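PDB 5BY3: BtGH115A from Bacteroides thetaiotaomicron, which removes 4-O-methyl-glucuronic acid from decorated arabinogalactans, as an alpha-glucuronidase of glycoside hydrolase family 115. Local coordinates for residues E310-L315 with A353-P358; Y290-R295 with R317-Q322; G683-D688 with L747-K752. All blocks are in the same frame, centred on the assembly; numbering follows the deposited sequence.

Contact 1 (E310-L315 with A353-P358); sequences EQKAVL and AGLQVP
The carbonyl of Gly354 is the flat group on which Lys312 closes: NZ sits above the carbonyl plane, 46° out of it, and donates a hydrogen bond of 2.8 Å from Lys312 NZ to Gly354 O. A second, weak bond reaches the same oxygen from the side-chain amide of Gln356 (Gln356 NE2 to Gly354 O 3.3 Å). Lys312 gets there through a bend at chi3 (93°), which turns the end of the chain onto the loop. Before the bend takes effect, Lys312 CD passes Ala353 O at 3.7 Å. Its aliphatic part lies alongside Leu355, the two side chains running past each other in opposite directions, with Lys312 CG 3.8 Å from Leu355 CD1. This is the outer layer of the TIM-barrel-like catalytic region: residues 310-315 belong to helix 308-329, and residues 353-358 lead from helix 347-352 into strand 362-366. Leu315 crosses Leu355 at about a right angle, Leu315 CD1 meeting Leu355 CD2 at 3.7 Å. Leucine suits both places because each is buried, with Ile350 and Phe341 in the surrounding core, whereas a lysine can lay its methylenes along leucine and still bring its ammonium group to a backbone carbonyl. A serine in place of Lys312 would probably leave Gly354 O without this charged donor and strip the cover from Leu355 CD1. Gly354 itself has a positive phi (65°), a conformation glycine adopts easily.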
# COMPACT_ATOMS: atom_id res chain seq x y z
N GLU A 310 -17.15 4.30 -28.82
CA GLU A 310 -16.08 4.05 -29.80
C GLU A 310 -14.86 3.42 -29.14
O GLU A 310 -14.17 2.60 -29.75
CB GLU A 310 -15.63 5.34 -30.48
CG GLU A 310 -16.67 6.08 -31.29
CD GLU A 310 -16.22 7.51 -31.52
OE1 GLU A 310 -16.00 8.25 -30.54
OE2 GLU A 310 -16.06 7.89 -32.70
N GLN A 311 -14.60 3.86 -27.90
CA GLN A 311 -13.60 3.25 -27.01
C GLN A 311 -13.93 1.76 -26.66
O GLN A 311 -13.02 1.02 -26.33
CB GLN A 311 -13.33 4.14 -25.74
CG GLN A 311 -12.48 5.41 -26.00
CD GLN A 311 -12.02 6.23 -24.77
OE1 GLN A 311 -12.71 6.35 -23.76
NE2 GLN A 311 -10.83 6.85 -24.88
N LYS A 312 -15.20 1.33 -26.81
CA LYS A 312 -15.62 -0.08 -26.60
C LYS A 312 -15.36 -0.97 -27.81
O LYS A 312 -14.79 -2.07 -27.67
CB LYS A 312 -17.10 -0.18 -26.20
CG LYS A 312 -17.43 -1.26 -25.18
CD LYS A 312 -18.91 -1.64 -25.15
CE LYS A 312 -19.21 -2.83 -26.06
NZ LYS A 312 -20.44 -3.55 -25.62
N ALA A 313 -15.77 -0.50 -28.99
CA ALA A 313 -15.45 -1.12 -30.27
C ALA A 313 -13.96 -1.45 -30.41
O ALA A 313 -13.59 -2.50 -30.99
CB ALA A 313 -15.89 -0.21 -31.41
N VAL A 314 -13.12 -0.56 -29.86
CA VAL A 314 -11.62 -0.66 -29.92
C VAL A 314 -11.14 -1.90 -29.17
O VAL A 314 -10.44 -2.75 -29.72
CB VAL A 314 -10.90 0.59 -29.31
CG1 VAL A 314 -9.37 0.42 -29.30
CG2 VAL A 314 -11.28 1.87 -30.03
N LEU A 315 -11.53 -1.97 -27.90
CA LEU A 315 -11.09 -2.98 -26.97
C LEU A 315 -11.47 -4.39 -27.42
O LEU A 315 -10.62 -5.30 -27.39
CB LEU A 315 -11.64 -2.67 -25.57
CG LEU A 315 -11.24 -1.33 -24.94
CD1 LEU A 315 -11.93 -1.14 -23.61
CD2 LEU A 315 -9.73 -1.16 -24.76
N ALA A 353 -19.97 0.48 -19.52
CA ALA A 353 -20.82 0.72 -20.69
C ALA A 353 -21.17 -0.63 -21.38
O ALA A 353 -21.40 -0.68 -22.60
CB ALA A 353 -20.11 1.67 -21.62
N GLY A 354 -21.17 -1.70 -20.57
CA GLY A 354 -21.36 -3.08 -20.99
C GLY A 354 -20.28 -3.70 -21.89
O GLY A 354 -20.60 -4.28 -22.93
N LEU A 355 -19.02 -3.62 -21.49
CA LEU A 355 -17.96 -4.27 -22.28
C LEU A 355 -17.81 -5.74 -21.90
O LEU A 355 -17.87 -6.08 -20.71
CB LEU A 355 -16.65 -3.54 -22.10
CG LEU A 355 -15.33 -4.13 -22.56
CD1 LEU A 355 -15.07 -4.07 -24.06
CD2 LEU A 355 -14.24 -3.36 -21.83
N GLN A 356 -17.62 -6.60 -22.90
CA GLN A 356 -17.48 -8.03 -22.62
C GLN A 356 -16.01 -8.41 -22.44
O GLN A 356 -15.20 -8.23 -23.35
CB GLN A 356 -18.19 -8.90 -23.69
CG GLN A 356 -19.71 -8.69 -23.80
CD GLN A 356 -20.44 -8.64 -22.46
OE1 GLN A 356 -20.59 -9.64 -21.77
NE2 GLN A 356 -20.90 -7.45 -22.09
N VAL A 357 -15.67 -8.90 -21.26
CA VAL A 357 -14.30 -9.35 -20.99
C VAL A 357 -14.37 -10.87 -20.75
O VAL A 357 -15.20 -11.31 -19.95
CB VAL A 357 -13.66 -8.59 -19.77
CG1 VAL A 357 -12.20 -8.93 -19.58
CG2 VAL A 357 -13.75 -7.08 -19.93
N PRO A 358 -13.54 -11.66 -21.45
CA PRO A 358 -13.64 -13.14 -21.34
C PRO A 358 -13.43 -13.61 -19.92
O PRO A 358 -12.52 -13.12 -19.22
CB PRO A 358 -12.53 -13.65 -22.26
CG PRO A 358 -12.32 -12.52 -23.24
CD PRO A 358 -12.52 -11.26 -22.44

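Contact 2 (Y290-R295 with R317-Q322); sequences YTLGMR and RVFVDQ
Val318 meets the turn at Gly293 with one methyl and at Met294 with the other. CG1, anti to the backbone N (chi1 155°), rests 3.8 Å from Gly293 O, while CG2 faces the selenium of Met294, a selenomethionine here, at a looser 4.4 Å. A branched residue fits a spot where two neighbours must be touched from one position on a helix. Phe319 comes next and presents the rim of its ring: Gly293 CA lies at the edge, near the ring plane, 3.8 Å from Phe319 CE1. Phe319 CE1 also lies 4.2 Å from Leu292 CB. Glycine suits position 293 because, at its backbone angles, a beta carbon would be jammed against the preceding carbonyl oxygen.

The setting is a beta-alpha unit of the TIM-barrel-like region. Strand 290-291, which pairs with strand 339-341, runs into residues 292-295, and helix 308-329 returns to pack against that outgoing segment, with helix 265-283 contributing Tyr265 beside Val318 and Met294. Farther along the outgoing segment, Arg295 forms a salt bridge with Glu346.

One turn after Val318, Gln322 stretches out beyond CG and pairs its amide with both polar backbone atoms of Gly293. Gly293 N donates to Gln322 OE1 over 2.9 Å, nearly straight at 167°, in the carbonyl plane and on a lone pair. In return Gln322 NE2 gives a bond of 3.0 Å to Gly293 O, the donor tilted 24° from that carbonyl's plane. Glutamine suits this buried site because one amide supplies both donor and acceptor, and the two bonds together fix its rotation. Gln322 OE1 also lies 3.7 Å from Leu292 CD2.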
# COMPACT_ATOMS: atom_id res chain seq x y z
N TYR A 290 -0.23 -11.12 -17.98
CA TYR A 290 -0.45 -10.31 -19.19
C TYR A 290 -1.57 -9.37 -18.91
O TYR A 290 -2.72 -9.81 -18.65
CB TYR A 290 -0.76 -11.21 -20.40
CG TYR A 290 0.44 -11.99 -20.84
CD1 TYR A 290 1.35 -11.42 -21.74
CD2 TYR A 290 0.73 -13.26 -20.32
CE1 TYR A 290 2.48 -12.09 -22.13
CE2 TYR A 290 1.89 -13.95 -20.72
CZ TYR A 290 2.74 -13.34 -21.62
OH TYR A 290 3.90 -13.95 -22.04
N THR A 291 -1.25 -8.07 -18.91
CA THR A 291 -2.29 -7.05 -18.81
C THR A 291 -2.98 -6.93 -20.19
O THR A 291 -2.30 -6.81 -21.20
CB THR A 291 -1.74 -5.68 -18.32
OG1 THR A 291 -1.55 -5.73 -16.90
CG2 THR A 291 -2.71 -4.55 -18.57
N LEU A 292 -4.31 -6.95 -20.22
CA LEU A 292 -5.04 -6.80 -21.48
C LEU A 292 -5.52 -5.37 -21.68
O LEU A 292 -5.52 -4.58 -20.73
CB LEU A 292 -6.19 -7.79 -21.57
CG LEU A 292 -5.85 -9.27 -21.72
CD1 LEU A 292 -7.10 -10.00 -22.20
CD2 LEU A 292 -4.68 -9.50 -22.66
N GLY A 293 -5.92 -5.06 -22.92
CA GLY A 293 -6.55 -3.78 -23.23
C GLY A 293 -5.59 -2.76 -23.78
O GLY A 293 -4.51 -3.10 -24.23
N MSE A 294 -6.01 -1.50 -23.72
CA MSE A 294 -5.27 -0.36 -24.29
C MSE A 294 -5.73 0.94 -23.66
O MSE A 294 -6.94 1.21 -23.54
CB MSE A 294 -5.42 -0.29 -25.81
CG MSE A 294 -4.22 0.46 -26.39
SE MSE A 294 -4.19 0.27 -28.35
CE MSE A 294 -2.70 1.41 -28.91
N ARG A 295 -4.75 1.76 -23.25
CA ARG A 295 -4.97 3.16 -22.86
C ARG A 295 -4.00 4.01 -23.68
O ARG A 295 -3.68 3.65 -24.84
CB ARG A 295 -4.76 3.35 -21.34
CG ARG A 295 -5.81 2.70 -20.45
CD ARG A 295 -5.46 2.85 -18.97
NE ARG A 295 -5.93 4.12 -18.40
CZ ARG A 295 -5.18 4.98 -17.71
NH1 ARG A 295 -3.90 4.74 -17.43
NH2 ARG A 295 -5.74 6.10 -17.26
N ARG A 317 -11.75 -5.31 -30.39
CA ARG A 317 -10.77 -5.61 -31.45
C ARG A 317 -9.42 -5.98 -30.83
O ARG A 317 -8.71 -6.88 -31.32
CB ARG A 317 -10.62 -4.43 -32.45
CG ARG A 317 -9.67 -4.67 -33.65
CD ARG A 317 -10.24 -4.18 -34.98
NE ARG A 317 -11.59 -4.70 -35.23
CZ ARG A 317 -11.88 -5.93 -35.69
NH1 ARG A 317 -10.93 -6.80 -36.00
NH2 ARG A 317 -13.16 -6.30 -35.85
N VAL A 318 -9.10 -5.30 -29.75
CA VAL A 318 -7.81 -5.43 -29.08
C VAL A 318 -7.72 -6.76 -28.32
O VAL A 318 -6.73 -7.46 -28.46
CB VAL A 318 -7.56 -4.19 -28.19
CG1 VAL A 318 -6.61 -4.48 -27.03
CG2 VAL A 318 -7.04 -3.05 -29.04
N PHE A 319 -8.74 -7.12 -27.55
CA PHE A 319 -8.73 -8.40 -26.82
C PHE A 319 -8.46 -9.59 -27.76
O PHE A 319 -7.58 -10.42 -27.50
CB PHE A 319 -10.05 -8.64 -26.11
CG PHE A 319 -10.35 -7.69 -24.99
CD1 PHE A 319 -9.33 -6.94 -24.37
CD2 PHE A 319 -11.64 -7.61 -24.50
CE1 PHE A 319 -9.62 -6.10 -23.31
CE2 PHE A 319 -11.94 -6.75 -23.43
CZ PHE A 319 -10.92 -6.01 -22.82
N VAL A 320 -9.20 -9.61 -28.87
CA VAL A 320 -9.20 -10.73 -29.81
C VAL A 320 -7.81 -10.96 -30.38
O VAL A 320 -7.36 -12.10 -30.45
CB VAL A 320 -10.32 -10.59 -30.90
CG1 VAL A 320 -10.21 -11.67 -31.96
CG2 VAL A 320 -11.72 -10.65 -30.27
N ASP A 321 -7.10 -9.88 -30.70
CA ASP A 321 -5.73 -9.98 -31.23
C ASP A 321 -4.70 -10.28 -30.15
O ASP A 321 -3.69 -10.96 -30.42
CB ASP A 321 -5.26 -8.71 -31.94
CG ASP A 321 -6.24 -8.20 -32.99
OD1 ASP A 321 -7.43 -8.60 -33.00
OD2 ASP A 321 -5.79 -7.34 -33.79
N GLN A 322 -4.93 -9.72 -28.96
CA GLN A 322 -4.01 -9.89 -27.84
C GLN A 322 -4.02 -11.33 -27.33
O GLN A 322 -2.96 -11.92 -27.19
CB GLN A 322 -4.33 -8.92 -26.71
CG GLN A 322 -3.82 -7.51 -26.97
CD GLN A 322 -4.19 -6.55 -25.85
OE1 GLN A 322 -5.12 -6.78 -25.07
NE2 GLN A 322 -3.47 -5.45 -25.78

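Contact 3 (G683-D688 with L747-K752); sequences GNLKTD and LPVTGK
Val749 packs against the carbonyl of Asp688 at one end of the C-terminal domain, whose two antiparallel sheets are consistent with the beta sandwich of galactose-binding-like domains. Residues 683-688 join strand 677-682 of one sheet to strand 689-696 of the other, and residues 747-752 run from strand 741-748 back toward strand 755-761, so both segments bridge the two sheets. The close part is small and centres on one oxygen. With Val749 CG1 anti to the carbonyl carbon (chi1 -48°), CG2 falls between the backbone N and the carbonyl carbon, and Val749 CG2 approaches Asp688 O to 3.4 Å. It also lies 4.0 Å from Thr687 O. The backbone of the valine adds a weak hydrogen bond from Val749 N to Asp688 O, 3.4 Å long and bent to 149°, just beyond the regular pairing of Leu747 with Val690. Valine, compact and branched at CB, can bring a methyl onto a backbone carbonyl while leaving its own N-H able to reach it.

Elsewhere the fit is looser. Leu685 CD1 lies 4.2 Å from Val749 CG1, and the leucine side chain also meets Val644 of a neighbouring loop. Asp688, whose residue is exposed, suits the solvent side with its charged carboxylate. At the margin of the close part, Asp688 O stands 4.2 Å from Pro748 CA.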
# COMPACT_ATOMS: atom_id res chain seq x y z
N GLY A 683 -29.09 18.26 25.89
CA GLY A 683 -29.98 18.98 26.75
C GLY A 683 -30.55 20.25 26.17
O GLY A 683 -30.83 20.36 24.96
N ASN A 684 -30.71 21.20 27.08
CA ASN A 684 -31.33 22.47 26.82
C ASN A 684 -30.40 23.40 26.05
O ASN A 684 -29.32 23.77 26.55
CB ASN A 684 -31.69 23.09 28.17
CG ASN A 684 -32.76 24.14 28.05
OD1 ASN A 684 -33.65 24.03 27.20
ND2 ASN A 684 -32.70 25.16 28.92
N LEU A 685 -30.82 23.75 24.83
CA LEU A 685 -30.15 24.78 24.02
C LEU A 685 -30.84 26.16 24.11
O LEU A 685 -31.99 26.25 24.54
CB LEU A 685 -30.10 24.36 22.54
CG LEU A 685 -29.59 22.98 22.11
CD1 LEU A 685 -29.76 22.83 20.61
CD2 LEU A 685 -28.16 22.68 22.56
N LYS A 686 -30.12 27.21 23.69
CA LYS A 686 -30.72 28.52 23.39
C LYS A 686 -31.18 28.45 21.92
O LYS A 686 -31.31 27.35 21.37
CB LYS A 686 -29.71 29.65 23.63
CG LYS A 686 -28.92 29.55 24.94
CD LYS A 686 -28.08 30.79 25.17
CE LYS A 686 -27.01 30.56 26.25
NZ LYS A 686 -25.77 29.91 25.72
N THR A 687 -31.45 29.60 21.30
CA THR A 687 -31.62 29.71 19.83
C THR A 687 -32.67 28.82 19.11
O THR A 687 -32.99 27.70 19.53
CB THR A 687 -30.27 29.62 19.05
OG1 THR A 687 -30.01 28.26 18.65
CG2 THR A 687 -29.08 30.23 19.87
N ASP A 688 -33.15 29.36 17.99
CA ASP A 688 -34.21 28.79 17.14
C ASP A 688 -33.88 27.38 16.58
O ASP A 688 -34.74 26.48 16.54
CB ASP A 688 -34.47 29.82 16.01
CG ASP A 688 -35.62 29.43 15.05
OD1 ASP A 688 -36.48 28.59 15.39
OD2 ASP A 688 -35.67 30.01 13.94
N LEU A 747 -31.55 22.14 11.35
CA LEU A 747 -32.85 21.63 11.78
C LEU A 747 -33.51 22.55 12.80
O LEU A 747 -32.80 23.20 13.60
CB LEU A 747 -32.75 20.21 12.34
CG LEU A 747 -32.12 19.05 11.55
CD1 LEU A 747 -31.80 17.89 12.52
CD2 LEU A 747 -32.95 18.59 10.36
N PRO A 748 -34.85 22.63 12.78
CA PRO A 748 -35.55 23.37 13.84
C PRO A 748 -35.65 22.54 15.11
O PRO A 748 -36.00 21.36 15.02
CB PRO A 748 -36.94 23.59 13.25
CG PRO A 748 -37.14 22.47 12.26
CD PRO A 748 -35.78 22.15 11.72
N VAL A 749 -35.32 23.12 16.26
CA VAL A 749 -35.70 22.54 17.56
C VAL A 749 -37.21 22.78 17.80
O VAL A 749 -37.82 23.62 17.14
CB VAL A 749 -34.87 23.09 18.77
CG1 VAL A 749 -33.38 23.06 18.47
CG2 VAL A 749 -35.32 24.49 19.20
N THR A 750 -37.81 22.04 18.73
CA THR A 750 -39.08 22.49 19.29
C THR A 750 -38.83 23.43 20.48
O THR A 750 -39.54 24.42 20.65
CB THR A 750 -40.03 21.33 19.67
OG1 THR A 750 -39.28 20.25 20.23
CG2 THR A 750 -40.79 20.83 18.44
N GLY A 751 -37.80 23.13 21.26
CA GLY A 751 -37.49 23.89 22.48
C GLY A 751 -37.76 23.07 23.73
O GLY A 751 -37.96 23.62 24.81
N LYS A 752 -37.71 21.74 23.55
CA LYS A 752 -38.12 20.71 24.52
C LYS A 752 -37.45 20.66 25.90
O LYS A 752 -38.16 20.43 26.88
CB LYS A 752 -37.95 19.32 23.90
CG LYS A 752 -39.19 18.71 23.27
CD LYS A 752 -39.22 17.21 23.59
CE LYS A 752 -39.30 16.33 22.34
NZ LYS A 752 -40.49 16.58 21.48

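Contacts 1 and 2 are neighbours, their centres 10 Å apart, and both draw on helix 308-329. Their segments alternate along the chain, 290-295, 310-315, 317-322 and 353-358, so the first part of the helix meets what follows it and the next part what precedes it. They also touch directly: Phe319 CE2 of contact 2 packs against Val357 CG2 of contact 1 at 3.9 Å. Contact 3 comes later, in the C-terminal family region, probably a beta sandwich, its centre about 56 Å from that of contact 1 and 62 Å from that of contact 2. Contact 1 joins the helix to the loop after helix 347-352, contact 2 to the end of strand 290-291; contact 3 lies far off.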